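Lipocalin AI-4 (Rhodnius prolixus, PDB 5H9N) binds cysteinyl leukotrienes such as leukotriene C4 in the barrel of a salivary lipocalin, probably sequestering these mediators during blood feeding. Local coordinates at residues S19-A23 with N24-T28. The protein carries 1 engineered substitution. Sequence-based numbering, arbitrary orientation.
Sequences SGFDA and NRFFT
Asp-22 and Phe-26 are joined by a backbone hydrogen bond, Phe-26 N to Asp-22 O at 3.2 Å, and the next bond in the series, Phe-27 N to Ala-23 O at 2.9 Å, is nearly straight at 170°; together they close the single-turn helix 23-26. Asp-22 is its N-cap. With CG anti to the backbone N (chi1 -173°), the carboxylate of Asp-22 reaches forward over the first turn, where Asp-22 OD1 accepts weakly from Asn-24 N at 3.1 Å and from Arg-25 N at 3.4 Å. Its other oxygen, OD2, lies against the aliphatic part of Arg-25, 3.4 Å from CG, while the guanidinium group is turned away and forms no salt bridge with it. On the barrel side, the tip of the Phe-21 ring reaches forward along the chain: CE1 packs on Phe-26 CB at 3.6 Å, and CZ approaches Phe-27 CE2. The Phe-21 and Phe-26 rings are inclined at 55°. Ala-23 CB touches the edge of the Phe-27 ring at CD2, and Phe-26 CD2 sits above the centre of one face of that ring. Beyond the helix, Phe-27 centres an inverse gamma turn that leads toward strand 30-36. The backbone N-H of Asp-22 donates to the hydroxyl oxygen of Tyr-102, and Phe-26 touches the bound leukotriene C4. A short N-terminal helix before the first barrel strand is a feature of lipocalins; here Trp-31, at the start of that strand, bonds through NE1 to Phe-26 O and stacks on the Phe-26 ring in the wall of the ligand pocket.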
ATOM      1  N   SER A  19      12.112  -5.595  -9.896  1.00 19.86           N
ATOM      2  CA  SER A  19      12.152  -6.944 -10.416  1.00 22.49           C
ATOM      3  C   SER A  19      12.306  -7.913  -9.250  1.00 19.39           C
ATOM      4  O   SER A  19      12.809  -7.547  -8.177  1.00 22.81           O
ATOM      5  CB  SER A  19      13.297  -7.108 -11.414  1.00 25.04           C
ATOM      6  OG  SER A  19      14.532  -6.769 -10.812  1.00 29.80           O
ATOM      7  N   GLY A  20      11.838  -9.137  -9.455  1.00 22.61           N
ATOM      8  CA  GLY A  20      12.063 -10.215  -8.514  1.00 24.47           C
ATOM      9  C   GLY A  20      11.338 -10.078  -7.190  1.00 21.29           C
ATOM     10  O   GLY A  20      11.833 -10.549  -6.172  1.00 22.73           O
ATOM     11  N   PHE A  21      10.165  -9.461  -7.210  1.00 21.40           N
ATOM     12  CA  PHE A  21       9.352  -9.334  -6.002  1.00 20.87           C
ATOM     13  C   PHE A  21       9.043 -10.700  -5.401  1.00 21.95           C
ATOM     14  O   PHE A  21       8.607 -11.614  -6.105  1.00 24.45           O
ATOM     15  CB  PHE A  21       8.051  -8.591  -6.296  1.00 21.73           C
ATOM     16  CG  PHE A  21       7.109  -8.529  -5.121  1.00 21.18           C
ATOM     17  CD1 PHE A  21       7.430  -7.789  -3.994  1.00 20.05           C
ATOM     18  CD2 PHE A  21       5.896  -9.198  -5.153  1.00 20.61           C
ATOM     19  CE1 PHE A  21       6.568  -7.724  -2.916  1.00 17.75           C
ATOM     20  CE2 PHE A  21       5.025  -9.137  -4.073  1.00 18.20           C
ATOM     21  CZ  PHE A  21       5.359  -8.389  -2.956  1.00 19.66           C
ATOM     22  N   ASP A  22       9.294 -10.826  -4.100  1.00 22.24           N
ATOM     23  CA  ASP A  22       9.099 -12.061  -3.352  1.00 23.69           C
ATOM     24  C   ASP A  22       7.902 -11.912  -2.420  1.00 20.89           C
ATOM     25  O   ASP A  22       8.025 -11.379  -1.312  1.00 20.20           O
ATOM     26  CB  ASP A  22      10.370 -12.402  -2.561  1.00 23.93           C
ATOM     27  CG  ASP A  22      10.315 -13.769  -1.893  1.00 33.38           C
ATOM     28  OD1 ASP A  22       9.211 -14.320  -1.696  1.00 39.77           O
ATOM     29  OD2 ASP A  22      11.398 -14.295  -1.556  1.00 41.50           O
ATOM     30  N   ALA A  23       6.743 -12.381  -2.866  1.00 20.92           N
ATOM     31  CA  ALA A  23       5.510 -12.204  -2.110  1.00 18.82           C
ATOM     32  C   ALA A  23       5.584 -12.850  -0.732  1.00 20.97           C
ATOM     33  O   ALA A  23       5.023 -12.323   0.233  1.00 22.71           O
ATOM     34  CB  ALA A  23       4.330 -12.752  -2.892  1.00 21.75           C
ATOM     35  N   ASN A  24       6.294 -13.970  -0.630  1.00 21.06           N
ATOM     36  CA  ASN A  24       6.400 -14.674   0.639  1.00 21.45           C
ATOM     37  C   ASN A  24       7.112 -13.848   1.701  1.00 22.31           C
ATOM     38  O   ASN A  24       6.785 -13.933   2.884  1.00 28.27           O
ATOM     39  CB  ASN A  24       7.120 -16.013   0.457  1.00 25.14           C
ATOM     40  CG  ASN A  24       6.239 -17.069  -0.184  1.00 31.88           C
ATOM     41  OD1 ASN A  24       5.016 -16.930  -0.230  1.00 34.27           O
ATOM     42  ND2 ASN A  24       6.859 -18.135  -0.678  1.00 33.15           N
ATOM     43  N   ARG A  25       8.085 -13.045   1.284  1.00 20.03           N
ATOM     44  CA  ARG A  25       8.827 -12.233   2.243  1.00 20.00           C
ATOM     45  C   ARG A  25       8.127 -10.925   2.553  1.00 19.25           C
ATOM     46  O   ARG A  25       8.353 -10.337   3.601  1.00 21.83           O
ATOM     47  CB  ARG A  25      10.234 -11.934   1.739  1.00 23.83           C
ATOM     48  CG  ARG A  25      11.133 -13.150   1.666  1.00 25.60           C
ATOM     49  CD  ARG A  25      12.573 -12.708   1.535  1.00 27.79           C
ATOM     50  NE  ARG A  25      13.016 -12.033   2.749  1.00 40.41           N
ATOM     51  CZ  ARG A  25      13.947 -11.087   2.776  1.00 35.64           C
ATOM     52  NH1 ARG A  25      14.520 -10.694   1.648  1.00 39.07           N
ATOM     53  NH2 ARG A  25      14.286 -10.523   3.926  1.00 32.89           N
ATOM     54  N   PHE A  26       7.290 -10.455   1.637  1.00 18.41           N
ATOM     55  CA  PHE A  26       6.576  -9.212   1.882  1.00 15.87           C
ATOM     56  C   PHE A  26       5.323  -9.425   2.736  1.00 15.10           C
ATOM     57  O   PHE A  26       5.071  -8.674   3.679  1.00 15.50           O
ATOM     58  CB  PHE A  26       6.179  -8.524   0.577  1.00 17.90           C
ATOM     59  CG  PHE A  26       5.381  -7.279   0.813  1.00 13.14           C
ATOM     60  CD1 PHE A  26       6.010  -6.120   1.242  1.00 15.08           C
ATOM     61  CD2 PHE A  26       3.994  -7.269   0.671  1.00 16.33           C
ATOM     62  CE1 PHE A  26       5.286  -4.985   1.510  1.00 11.58           C
ATOM     63  CE2 PHE A  26       3.265  -6.125   0.936  1.00 14.24           C
ATOM     64  CZ  PHE A  26       3.914  -4.985   1.350  1.00 13.74           C
ATOM     65  N   PHE A  27       4.528 -10.429   2.388  1.00 17.78           N
ATOM     66  CA  PHE A  27       3.262 -10.664   3.075  1.00 17.48           C
ATOM     67  C   PHE A  27       3.454 -11.525   4.315  1.00 19.87           C
ATOM     68  O   PHE A  27       2.832 -12.579   4.467  1.00 20.76           O
ATOM     69  CB  PHE A  27       2.246 -11.299   2.121  1.00 20.61           C
ATOM     70  CG  PHE A  27       1.807 -10.384   1.013  1.00 17.47           C
ATOM     71  CD1 PHE A  27       0.949  -9.324   1.269  1.00 18.87           C
ATOM     72  CD2 PHE A  27       2.257 -10.572  -0.285  1.00 21.94           C
ATOM     73  CE1 PHE A  27       0.543  -8.480   0.252  1.00 18.94           C
ATOM     74  CE2 PHE A  27       1.855  -9.735  -1.308  1.00 20.59           C
ATOM     75  CZ  PHE A  27       0.998  -8.685  -1.043  1.00 19.40           C
ATOM     76  N   THR A  28       4.346 -11.077   5.189  1.00 18.57           N
ATOM     77  CA  THR A  28       4.564 -11.716   6.476  1.00 18.39           C
ATOM     78  C   THR A  28       4.846 -10.620   7.494  1.00 16.86           C
ATOM     79  O   THR A  28       5.403  -9.579   7.144  1.00 19.02           O
ATOM     80  CB  THR A  28       5.721 -12.732   6.425  1.00 24.09           C
ATOM     81  OG1 THR A  28       5.755 -13.483   7.644  1.00 28.92           O
ATOM     82  CG2 THR A  28       7.055 -12.031   6.225  1.00 26.54           C
TER